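Local coordinates for protein ASCH domain (Vibrio cholerae TMA 21, PDB 3S9X) that is of unknown function but has an ASCH domain of the PUA clan, which suggests that it may bind RNA, at residues E15-S20 and I90-I95; A34-F37 and N43-V46; L72-G77 and L148-H153; L79-V82 and K88-C91; E108-S113 and A122-A127. All coordinates share one frame; numbering follows the deposited sequence.

Interaction 1: residues E15-S20 and I90-I95; sequences EQYLSS and ICIIEI
Tyr17 packs against Ile92 where helix 8-19 lies on the five-stranded mixed sheet of the ASCH domain, a helix-on-sheet contact with strand 89-102. The tyrosine side chain leaves the helix toward the strand, and its CB makes the closest approach, 3.6 Å from Ile92 CD1. Ile92 gets there by an extended ethyl arm (chi2 -180°), which brings the terminal methyl to the base of the tyrosine and obliquely to its ring. From CB, the ring of Tyr17 swings away from its own backbone N (chi1 169°) and passes Ile92, while Leu79 and Val157 of the neighbouring strands add to its packing. At the far end, Tyr17 OH lies 4.4 Å from Glu94 OE1, too long for a direct bond. The gap is bridged by Tyr29, whose hydroxyl is hydrogen-bonded both to Tyr17 OH and to Glu94 OE1, and the apolar packing thus gives way at its far end to hydrogen bonds through Tyr29. The carbonyl of Tyr17 is doubly engaged: Tyr17 O accepts from Ser20 N at 2.9 Å and, with the donor tilted 17° from the carbonyl plane, from Ser20 OG at 2.7 Å.

Interaction 2: residues A34-F37 and N43-V46; sequences ADYF and NANV
The strand-to-helix connection between strand 32-35 and helix 41-52 folds back on itself here, bringing Tyr36 and Phe37 against Ala44 in the first turn of the helix. The nearest backbones are those of Phe37 and Ala44, whose CA atoms are 5.1 Å apart. Phe37 O points at the helix and meets Ala44 CA at 3.1 Å in a CA-H...O contact with an angle of 132° at the hydrogen; the methyl of Ala44 crowds the same oxygen. No hydrogen-bond partner is found for this buried carbonyl, and the CA-H...O contact may offset that in part. Tyr36 adds an apolar brush: a chi1 of 60° tucks the ring back over its own backbone, and it comes obliquely to the methyl, CD1 standing 4.0 Å from Ala44 CB. Trp85 also touches Ala44 and meets the Tyr36 ring with planes at about 45°, so two aromatic side chains, Tyr36 and Trp85, pack on the alanine. The ring of Phe37 leads away from Ala44 and packs on Val82 of the sheet and on Cys47 and Ile51 farther along the helix. A water joins the two backbones where they do not bond directly: it accepts from Phe37 N at 2.9 Å and donates to Ala44 O at 2.8 Å.

Interaction 3: residues L72-G77 and L148-H153; sequences LMPQVG and LLVLEH
Pro74 presents the CB-CG edge of its ring to Glu152 and meets Val150 tip to tip, both partners pointing from strand 148-158 toward the loop running from helix 64-67 to strand 79-83. On the Val150 side, Pro74 CG approaches Val150 CG1 at 3.8 Å. On the other, the proline crosses the Glu152 side chain at about a right angle. Pro74 CB and CG stand over one face of the carboxylate, CB 3.5 Å from Glu152 CD; the nearest single approach is Pro74 CG to Glu152 OE2, at 3.4 Å. A chi1 of -63° brings Glu152 CG near the proline too, and the extended chain beyond it carries the carboxylate across the ring's edge, where it meets Ile95 of the adjoining strand as well. Met73, a selenomethionine here, completes the loop's hold on the valine. Its CB points past the strand, but bends at chi2 (-81°) and chi3 (-69°) curl the chain back, bringing SE to 3.8 Å from Val150 CG2 and placing CE near both valine methyls. Tyr66 of helix 64-67 touches Met73, Pro74 and Val150, tying this helix to the same patch. No hydrogen bond passes between the segments. This contact therefore rests on van der Waals packing, and the carboxylate meets the C-H groups of Pro74 CB and CG, so any attraction between them is weak.

Interaction 4: residues L79-V82 and K88-C91; sequences LQVV and KPIC
Strands 79-83 and 89-102 form an antiparallel beta hairpin that opens with a classic beta bulge, in which Ile90 and Cys91 both face Val82, and the short segments run at 123° rather than close to 180°. Val82 and Cys91 are the hydrogen-bonded pair: Val82 N donates to Cys91 O at 2.8 Å. In the other direction, Val82 O serves both bulge residues, taking a bond from Ile90 N at 2.8 Å and a weak one from Cys91 N at 3.3 Å. The extra residue is accommodated by the helix-like psi of Ile90 (-44°), after which Cys91 returns to an extended conformation. Ile90 CB sits 3.5 Å from Val82 O, while the rest of its side chain leads away to Ala48 and Leu52 of helix 41-52. Val81 and Pro89 lie alongside each other and point the same way, Val81 CG1 meeting Pro89 CB at 3.8 Å; Ser10 of helix 8-19 touches both. Val82 and Cys91 share the sheet face packed by helix 41-52. There the thiol, placed by a chi1 of 65°, rests with Cys91 SG 3.9 Å from Val82 CB.

Interaction 5: residues E108-S113 and A122-A127; sequences EDFAAS and AWWQEA
Phe110 and Ala111, consecutive residues of helix 108-114, are the two that meet Trp124 of helix 121-139 in this buried helix-helix contact. Phe110 comes first, its backbone N held by a hydrogen bond to Ser107 OG just before the helix. Although its CB points past the partner helix, the ring turns nearer, and the indole nitrogen stands at its edge, near the ring plane, with Phe110 CE2 4.2 Å from Trp124 NE1. Trp124 NE1 is instead hydrogen-bonded to Glu114 OE1, at the end of the same helix as Phe110, which satisfies the polar atom of an otherwise apolar group. Ala111 follows and brings the backbones closest, its CA 5.8 Å from the CA of Trp124. Its methyl meets the root of the tryptophan, Ala111 CB lying 3.7 Å from Trp124 CB, and Ala111 CA reaches Trp124 CD1 at 3.9 Å, obliquely to the indole. The small alanine thus lets the helices approach, while the indole, with chi1 at -179°, runs past Ala111 toward Phe110. Farther on, the backbone of Ser113 hydrogen-bonds with that of Arg57, next to strand 58-62. Around the contact, Trp124 stacks on His128 one turn along its helix and meets Tyr103 as well as Cys60 of strand 58-62 and Leu149 of strand 148-158, whereas Phe110 packs on Ala58, Leu151 and His153, so the helix pair packs on the side of the sheet formed by strands 58-62 and 148-158.

From the N terminus, helix 8-19 is the first element to be tied down: interaction 1 closes a long loop by bringing it to strand 89-102. Interaction 2 is nested inside that loop, bringing the residues that follow strand 32-35 against helix 41-52, and touches interaction 1 through Phe37 and Ile93. Interaction 3 starts within the same loop but ends on strand 148-158, so the two cross, and Gly77 bonds to Ile95 between them. The hairpin of interaction 4 lies inside the loop of interaction 3 and shares Ile90 and Cys91 with interaction 1. Interaction 5, also nested there, pairs two helices and packs on strand 148-158, on the opposite side of the chain's centre from interactions 1 and 4.

Interaction 1: residues E15-S20 and I90-I95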
# COMPACT_ATOMS: atom_id res chain seq x y z
N GLU A 15 14.58 -11.81 1.05
CA GLU A 15 15.39 -12.84 1.73
C GLU A 15 16.40 -12.21 2.64
O GLU A 15 16.70 -12.77 3.71
CB GLU A 15 16.04 -13.81 0.76
CG GLU A 15 15.09 -14.69 0.08
CD GLU A 15 14.53 -15.89 0.94
OE1 GLU A 15 14.09 -16.89 0.26
OE2 GLU A 15 14.47 -15.84 2.25
N GLN A 16 16.94 -11.02 2.29
CA GLN A 16 17.85 -10.33 3.20
C GLN A 16 17.13 -9.98 4.48
O GLN A 16 17.69 -10.15 5.58
CB GLN A 16 18.49 -9.10 2.55
CG GLN A 16 19.47 -9.42 1.47
CD GLN A 16 20.16 -8.27 0.87
OE1 GLN A 16 21.43 -8.21 0.78
NE2 GLN A 16 19.39 -7.38 0.40
N TYR A 17 15.93 -9.43 4.38
CA TYR A 17 15.20 -9.10 5.60
C TYR A 17 14.97 -10.38 6.44
O TYR A 17 15.16 -10.37 7.62
CB TYR A 17 13.86 -8.45 5.27
CG TYR A 17 12.96 -8.33 6.47
CD1 TYR A 17 13.38 -7.69 7.63
CD2 TYR A 17 11.70 -8.97 6.49
CE1 TYR A 17 12.58 -7.63 8.76
CE2 TYR A 17 10.91 -8.88 7.64
CZ TYR A 17 11.33 -8.20 8.78
OH TYR A 17 10.60 -8.14 9.93
N LEU A 18 14.42 -11.41 5.82
CA LEU A 18 14.12 -12.63 6.59
C LEU A 18 15.32 -13.23 7.26
O LEU A 18 15.22 -13.69 8.38
CB LEU A 18 13.39 -13.59 5.72
CG LEU A 18 12.03 -13.12 5.14
CD1 LEU A 18 11.41 -14.20 4.14
CD2 LEU A 18 11.00 -12.87 6.29
N SER A 19 16.48 -13.11 6.63
CA SER A 19 17.68 -13.62 7.23
C SER A 19 18.23 -12.68 8.33
O SER A 19 19.07 -13.11 9.13
CB SER A 19 18.75 -14.04 6.20
OG SER A 19 19.22 -12.92 5.49
N SER A 20 17.74 -11.45 8.42
CA SER A 20 18.28 -10.49 9.38
C SER A 20 17.47 -10.55 10.68
O SER A 20 17.79 -9.89 11.68
CB SER A 20 18.10 -9.05 8.73
OG SER A 20 16.70 -8.60 8.93
N ILE A 90 13.10 -0.56 -2.52
CA ILE A 90 13.48 0.62 -1.72
C ILE A 90 13.36 0.26 -0.21
O ILE A 90 14.24 0.57 0.59
CB ILE A 90 12.56 1.79 -2.05
CG1 ILE A 90 12.71 2.21 -3.56
CG2 ILE A 90 12.82 2.96 -1.06
CD1 ILE A 90 14.10 2.51 -4.00
N CYS A 91 12.28 -0.40 0.19
CA CYS A 91 12.09 -0.78 1.59
C CYS A 91 11.07 -1.94 1.63
O CYS A 91 10.51 -2.31 0.64
CB CYS A 91 11.72 0.40 2.45
SG CYS A 91 10.13 1.13 2.07
N ILE A 92 10.90 -2.48 2.84
CA ILE A 92 9.91 -3.50 3.06
C ILE A 92 8.96 -2.96 4.18
O ILE A 92 9.47 -2.52 5.22
CB ILE A 92 10.49 -4.88 3.46
CG1 ILE A 92 11.52 -5.31 2.44
CG2 ILE A 92 9.38 -5.93 3.62
CD1 ILE A 92 12.19 -6.65 2.67
N ILE A 93 7.66 -3.10 3.96
CA ILE A 93 6.67 -2.72 4.91
C ILE A 93 5.90 -3.91 5.42
O ILE A 93 5.77 -4.91 4.70
CB ILE A 93 5.75 -1.64 4.40
CG1 ILE A 93 4.94 -2.09 3.18
CG2 ILE A 93 6.47 -0.31 4.15
CD1 ILE A 93 3.89 -1.16 2.63
N GLU A 94 5.38 -3.80 6.66
CA GLU A 94 4.56 -4.84 7.30
C GLU A 94 3.24 -4.14 7.64
O GLU A 94 3.20 -3.08 8.29
CB GLU A 94 5.20 -5.35 8.61
CG GLU A 94 4.38 -6.47 9.24
CD GLU A 94 5.07 -7.09 10.40
OE1 GLU A 94 6.31 -7.18 10.44
OE2 GLU A 94 4.31 -7.62 11.26
N ILE A 95 2.14 -4.73 7.18
CA ILE A 95 0.82 -4.24 7.50
C ILE A 95 0.53 -4.39 9.00
O ILE A 95 0.67 -5.49 9.52
CB ILE A 95 -0.25 -4.94 6.65
CG1 ILE A 95 -0.03 -4.59 5.16
CG2 ILE A 95 -1.69 -4.56 7.17
CD1 ILE A 95 -1.08 -5.07 4.14

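Interaction 2: residues A34-F37 and N43-V46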
# COMPACT_ATOMS: atom_id res chain seq x y z
N ALA A 34 5.35 -7.75 -3.84
CA ALA A 34 6.34 -6.77 -4.29
C ALA A 34 5.67 -5.87 -5.30
O ALA A 34 5.10 -6.34 -6.26
CB ALA A 34 7.62 -7.45 -4.91
N ASP A 35 5.66 -4.56 -5.06
CA ASP A 35 4.97 -3.63 -5.97
C ASP A 35 5.42 -2.21 -5.61
O ASP A 35 5.95 -1.94 -4.53
CB ASP A 35 3.45 -3.74 -5.68
CG ASP A 35 2.55 -3.97 -6.91
OD1 ASP A 35 1.48 -3.30 -6.95
OD2 ASP A 35 2.79 -4.85 -7.74
N TYR A 36 5.16 -1.30 -6.54
CA TYR A 36 5.21 0.10 -6.30
C TYR A 36 3.85 0.63 -5.91
O TYR A 36 2.84 -0.03 -6.13
CB TYR A 36 5.83 0.88 -7.50
CG TYR A 36 5.11 0.74 -8.82
CD1 TYR A 36 3.95 1.47 -9.08
CD2 TYR A 36 5.58 -0.11 -9.78
CE1 TYR A 36 3.27 1.30 -10.26
CE2 TYR A 36 4.96 -0.22 -11.03
CZ TYR A 36 3.80 0.52 -11.25
OH TYR A 36 3.15 0.40 -12.47
N PHE A 37 3.83 1.83 -5.32
CA PHE A 37 2.61 2.54 -5.00
C PHE A 37 2.33 3.52 -6.14
O PHE A 37 3.25 3.94 -6.88
CB PHE A 37 2.81 3.35 -3.71
CG PHE A 37 2.66 2.52 -2.43
CD1 PHE A 37 1.55 2.65 -1.67
CD2 PHE A 37 3.58 1.57 -2.08
CE1 PHE A 37 1.41 1.90 -0.49
CE2 PHE A 37 3.35 0.79 -0.90
CZ PHE A 37 2.27 0.96 -0.17
N ASN A 43 4.85 9.88 -8.82
CA ASN A 43 4.26 9.59 -7.51
C ASN A 43 4.77 8.24 -6.96
O ASN A 43 4.96 8.15 -5.76
CB ASN A 43 2.75 9.60 -7.56
CG ASN A 43 2.20 11.02 -7.67
OD1 ASN A 43 1.55 11.37 -8.66
ND2 ASN A 43 2.48 11.79 -6.71
N ALA A 44 5.03 7.23 -7.82
CA ALA A 44 5.56 5.95 -7.32
C ALA A 44 6.87 6.17 -6.58
O ALA A 44 7.13 5.65 -5.53
CB ALA A 44 5.74 4.96 -8.43
N ASN A 45 7.72 7.02 -7.18
CA ASN A 45 9.05 7.20 -6.63
C ASN A 45 9.01 8.05 -5.39
O ASN A 45 9.75 7.80 -4.41
CB ASN A 45 10.02 7.71 -7.69
CG ASN A 45 10.26 6.67 -8.81
OD1 ASN A 45 9.86 5.53 -8.65
ND2 ASN A 45 10.85 7.06 -9.94
N VAL A 46 8.24 9.14 -5.45
CA VAL A 46 8.03 9.99 -4.25
C VAL A 46 7.44 9.16 -3.11
O VAL A 46 7.91 9.22 -1.96
CB VAL A 46 7.17 11.26 -4.60
CG1 VAL A 46 6.52 11.85 -3.31
CG2 VAL A 46 8.00 12.27 -5.36
O HOH W 1 6.39 3.04 -4.78

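Interaction 3: residues L72-G77 and L148-H153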
# COMPACT_ATOMS: atom_id res chain seq x y z
N LEU A 72 -8.23 -10.50 -2.88
CA LEU A 72 -8.05 -10.85 -1.48
C LEU A 72 -7.81 -9.61 -0.61
O LEU A 72 -7.01 -8.71 -0.95
CB LEU A 72 -6.87 -11.83 -1.27
CG LEU A 72 -6.90 -13.17 -1.99
CD1 LEU A 72 -5.82 -14.20 -1.54
CD2 LEU A 72 -8.33 -13.77 -1.88
N MSE A 73 -8.52 -9.57 0.51
CA MSE A 73 -8.29 -8.45 1.43
C MSE A 73 -6.85 -8.40 1.95
O MSE A 73 -6.22 -9.44 2.18
CB MSE A 73 -9.21 -8.53 2.64
CG MSE A 73 -10.63 -8.07 2.28
SE MSE A 73 -10.87 -6.25 2.27
CE MSE A 73 -10.70 -5.93 4.16
N PRO A 74 -6.34 -7.20 2.15
CA PRO A 74 -5.07 -7.06 2.85
C PRO A 74 -5.15 -7.62 4.26
O PRO A 74 -6.22 -7.54 4.88
CB PRO A 74 -4.82 -5.58 2.84
CG PRO A 74 -6.07 -4.99 2.86
CD PRO A 74 -6.96 -5.89 1.91
N GLN A 75 -4.05 -8.19 4.74
CA GLN A 75 -3.98 -8.83 6.04
C GLN A 75 -2.90 -8.20 6.90
O GLN A 75 -1.79 -7.94 6.44
CB GLN A 75 -3.48 -10.31 5.91
CG GLN A 75 -4.35 -11.31 5.55
CD GLN A 75 -3.66 -12.59 5.13
OE1 GLN A 75 -2.56 -13.05 5.66
NE2 GLN A 75 -4.30 -13.25 4.19
N VAL A 76 -3.21 -8.01 8.17
CA VAL A 76 -2.23 -7.73 9.17
C VAL A 76 -1.08 -8.73 9.08
O VAL A 76 -1.34 -9.93 8.94
CB VAL A 76 -2.84 -7.60 10.58
CG1 VAL A 76 -1.82 -7.51 11.66
CG2 VAL A 76 -3.83 -6.40 10.63
N GLY A 77 0.15 -8.23 9.14
CA GLY A 77 1.33 -9.07 9.10
C GLY A 77 1.88 -9.34 7.69
O GLY A 77 3.00 -9.90 7.51
N LEU A 148 -17.17 2.83 0.01
CA LEU A 148 -16.27 2.37 1.05
C LEU A 148 -14.85 2.18 0.56
O LEU A 148 -14.65 1.71 -0.55
CB LEU A 148 -16.74 1.04 1.63
CG LEU A 148 -17.83 1.01 2.64
CD1 LEU A 148 -18.13 -0.52 2.84
CD2 LEU A 148 -17.42 1.79 3.96
N LEU A 149 -13.91 2.51 1.44
CA LEU A 149 -12.47 2.31 1.25
C LEU A 149 -11.98 1.27 2.25
O LEU A 149 -12.50 1.25 3.36
CB LEU A 149 -11.71 3.62 1.40
CG LEU A 149 -12.15 4.80 0.54
CD1 LEU A 149 -11.24 6.01 0.86
CD2 LEU A 149 -12.28 4.47 -0.92
N VAL A 150 -10.95 0.54 1.84
CA VAL A 150 -10.16 -0.24 2.76
C VAL A 150 -8.92 0.54 3.12
O VAL A 150 -8.14 0.94 2.22
CB VAL A 150 -9.83 -1.66 2.22
CG1 VAL A 150 -8.85 -2.42 3.13
CG2 VAL A 150 -11.12 -2.47 1.96
N LEU A 151 -8.75 0.79 4.41
CA LEU A 151 -7.62 1.57 4.97
C LEU A 151 -6.60 0.58 5.48
O LEU A 151 -6.94 -0.34 6.26
CB LEU A 151 -8.09 2.40 6.13
CG LEU A 151 -9.31 3.33 5.86
CD1 LEU A 151 -9.51 4.23 7.09
CD2 LEU A 151 -9.23 4.19 4.59
N GLU A 152 -5.33 0.77 5.09
CA GLU A 152 -4.21 -0.03 5.60
C GLU A 152 -3.19 0.87 6.28
O GLU A 152 -2.89 1.97 5.77
CB GLU A 152 -3.51 -0.76 4.47
CG GLU A 152 -4.37 -1.73 3.76
CD GLU A 152 -3.73 -2.26 2.44
OE1 GLU A 152 -2.58 -2.68 2.52
OE2 GLU A 152 -4.47 -2.29 1.44
N HIS A 153 -2.75 0.49 7.47
CA HIS A 153 -1.61 1.13 8.10
C HIS A 153 -0.44 0.15 8.07
O HIS A 153 -0.64 -1.08 8.10
CB HIS A 153 -1.92 1.54 9.51
CG HIS A 153 -2.85 2.70 9.63
ND1 HIS A 153 -4.19 2.63 9.42
CD2 HIS A 153 -2.59 3.97 9.97
CE1 HIS A 153 -4.73 3.82 9.64
NE2 HIS A 153 -3.78 4.67 9.92

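Interaction 4: residues L79-V82 and K88-C91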
# COMPACT_ATOMS: atom_id res chain seq x y z
N LEU A 79 3.89 -8.71 4.37
CA LEU A 79 5.06 -7.97 3.98
C LEU A 79 5.01 -7.62 2.48
O LEU A 79 4.79 -8.46 1.64
CB LEU A 79 6.33 -8.82 4.18
CG LEU A 79 6.68 -9.15 5.62
CD1 LEU A 79 7.89 -10.10 5.66
CD2 LEU A 79 7.02 -7.86 6.38
N GLN A 80 5.25 -6.35 2.21
CA GLN A 80 5.37 -5.86 0.85
C GLN A 80 6.79 -5.29 0.67
O GLN A 80 7.21 -4.37 1.41
CB GLN A 80 4.34 -4.80 0.48
CG GLN A 80 4.52 -4.21 -0.87
CD GLN A 80 3.54 -3.17 -1.29
OE1 GLN A 80 2.45 -3.07 -0.69
NE2 GLN A 80 3.89 -2.38 -2.33
N VAL A 81 7.47 -5.78 -0.37
CA VAL A 81 8.64 -5.14 -0.86
C VAL A 81 8.14 -3.94 -1.67
O VAL A 81 7.49 -4.12 -2.72
CB VAL A 81 9.58 -6.05 -1.70
CG1 VAL A 81 10.76 -5.23 -2.19
CG2 VAL A 81 9.95 -7.32 -0.91
N VAL A 82 8.46 -2.76 -1.19
CA VAL A 82 8.10 -1.47 -1.85
C VAL A 82 9.18 -1.15 -2.83
O VAL A 82 10.32 -0.92 -2.45
CB VAL A 82 7.89 -0.35 -0.82
CG1 VAL A 82 7.54 0.98 -1.53
CG2 VAL A 82 6.89 -0.77 0.27
N LYS A 88 13.14 -1.41 -8.56
CA LYS A 88 14.22 -1.42 -7.62
C LYS A 88 13.65 -1.47 -6.22
O LYS A 88 12.89 -0.60 -5.86
CB LYS A 88 15.14 -0.22 -7.77
CG LYS A 88 16.33 -0.30 -6.84
CD LYS A 88 17.19 1.00 -6.91
CE LYS A 88 18.32 1.03 -5.88
NZ LYS A 88 19.07 -0.30 -5.82
N PRO A 89 14.03 -2.45 -5.41
CA PRO A 89 13.53 -2.45 -3.98
C PRO A 89 14.02 -1.22 -3.22
O PRO A 89 15.25 -0.94 -3.28
CB PRO A 89 14.07 -3.76 -3.44
CG PRO A 89 14.23 -4.66 -4.66
CD PRO A 89 14.75 -3.69 -5.74
N ILE A 90 13.10 -0.56 -2.52
CA ILE A 90 13.48 0.62 -1.72
C ILE A 90 13.36 0.26 -0.21
O ILE A 90 14.24 0.57 0.59
CB ILE A 90 12.56 1.79 -2.05
CG1 ILE A 90 12.71 2.21 -3.56
CG2 ILE A 90 12.82 2.96 -1.06
CD1 ILE A 90 14.10 2.51 -4.00
N CYS A 91 12.28 -0.40 0.19
CA CYS A 91 12.09 -0.78 1.59
C CYS A 91 11.07 -1.94 1.63
O CYS A 91 10.51 -2.31 0.64
CB CYS A 91 11.72 0.40 2.45
SG CYS A 91 10.13 1.13 2.07

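Interaction 5: residues E108-S113 and A122-A127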
# COMPACT_ATOMS: atom_id res chain seq x y z
N GLU A 108 -8.77 14.04 8.66
CA GLU A 108 -7.51 14.76 8.50
C GLU A 108 -6.35 13.91 8.97
O GLU A 108 -5.29 13.91 8.37
CB GLU A 108 -7.61 16.09 9.26
CG GLU A 108 -8.57 17.13 8.64
CD GLU A 108 -8.37 18.46 9.27
OE1 GLU A 108 -8.41 18.47 10.49
OE2 GLU A 108 -8.04 19.43 8.55
N ASP A 109 -6.53 13.20 10.08
CA ASP A 109 -5.44 12.40 10.59
C ASP A 109 -5.06 11.27 9.61
O ASP A 109 -3.90 10.94 9.46
CB ASP A 109 -5.79 11.78 11.95
CG ASP A 109 -5.73 12.79 13.10
OD1 ASP A 109 -5.28 13.97 12.90
OD2 ASP A 109 -6.19 12.43 14.19
N PHE A 110 -6.03 10.63 8.95
CA PHE A 110 -5.69 9.60 7.99
C PHE A 110 -4.94 10.16 6.79
O PHE A 110 -3.95 9.64 6.33
CB PHE A 110 -6.94 8.81 7.55
CG PHE A 110 -6.56 7.66 6.69
CD1 PHE A 110 -6.09 6.45 7.29
CD2 PHE A 110 -6.65 7.71 5.32
CE1 PHE A 110 -5.69 5.44 6.51
CE2 PHE A 110 -6.20 6.68 4.56
CZ PHE A 110 -5.76 5.51 5.15
N ALA A 111 -5.41 11.31 6.27
CA ALA A 111 -4.75 11.99 5.18
C ALA A 111 -3.29 12.28 5.60
O ALA A 111 -2.37 12.09 4.80
CB ALA A 111 -5.45 13.25 4.82
N ALA A 112 -3.10 12.75 6.84
CA ALA A 112 -1.71 13.04 7.28
C ALA A 112 -0.84 11.78 7.35
O ALA A 112 0.30 11.79 7.00
CB ALA A 112 -1.73 13.83 8.65
N SER A 113 -1.42 10.64 7.79
CA SER A 113 -0.74 9.34 7.82
C SER A 113 -0.36 8.89 6.45
O SER A 113 0.69 8.24 6.24
CB SER A 113 -1.61 8.27 8.48
OG SER A 113 -1.73 8.62 9.83
N ALA A 122 -7.52 18.22 1.97
CA ALA A 122 -7.85 18.69 0.63
C ALA A 122 -6.97 18.05 -0.48
O ALA A 122 -7.43 17.65 -1.56
CB ALA A 122 -7.83 20.18 0.59
N TRP A 123 -5.68 17.99 -0.22
CA TRP A 123 -4.74 17.41 -1.18
C TRP A 123 -5.05 15.92 -1.39
O TRP A 123 -5.09 15.43 -2.48
CB TRP A 123 -3.29 17.61 -0.66
CG TRP A 123 -2.22 17.33 -1.68
CD1 TRP A 123 -1.50 18.27 -2.42
CD2 TRP A 123 -1.73 16.08 -2.07
NE1 TRP A 123 -0.64 17.66 -3.22
CE2 TRP A 123 -0.79 16.31 -3.11
CE3 TRP A 123 -2.06 14.82 -1.76
CZ2 TRP A 123 -0.07 15.29 -3.74
CZ3 TRP A 123 -1.36 13.78 -2.38
CH2 TRP A 123 -0.40 14.02 -3.39
N TRP A 124 -5.28 15.22 -0.29
CA TRP A 124 -5.66 13.80 -0.30
C TRP A 124 -6.91 13.62 -1.18
O TRP A 124 -6.95 12.64 -1.97
CB TRP A 124 -5.85 13.32 1.17
CG TRP A 124 -6.23 11.85 1.26
CD1 TRP A 124 -5.41 10.80 1.54
CD2 TRP A 124 -7.53 11.31 1.05
NE1 TRP A 124 -6.12 9.62 1.51
CE2 TRP A 124 -7.43 9.89 1.21
CE3 TRP A 124 -8.80 11.87 0.78
CZ2 TRP A 124 -8.53 9.02 1.04
CZ3 TRP A 124 -9.84 10.99 0.59
CH2 TRP A 124 -9.72 9.62 0.70
N GLN A 125 -7.90 14.52 -0.99
CA GLN A 125 -9.15 14.37 -1.75
C GLN A 125 -8.95 14.55 -3.22
O GLN A 125 -9.50 13.82 -4.03
CB GLN A 125 -10.21 15.36 -1.25
CG GLN A 125 -10.71 15.01 0.10
CD GLN A 125 -11.56 16.11 0.71
OE1 GLN A 125 -11.36 17.29 0.43
NE2 GLN A 125 -12.43 15.76 1.62
N GLU A 126 -8.20 15.58 -3.59
CA GLU A 126 -8.01 15.93 -5.00
C GLU A 126 -7.37 14.73 -5.67
O GLU A 126 -7.89 14.16 -6.70
CB GLU A 126 -7.20 17.25 -5.09
N ALA A 127 -6.30 14.22 -5.05
CA ALA A 127 -5.58 13.08 -5.58
C ALA A 127 -6.38 11.76 -5.69
O ALA A 127 -6.47 11.12 -6.75
CB ALA A 127 -4.31 12.86 -4.78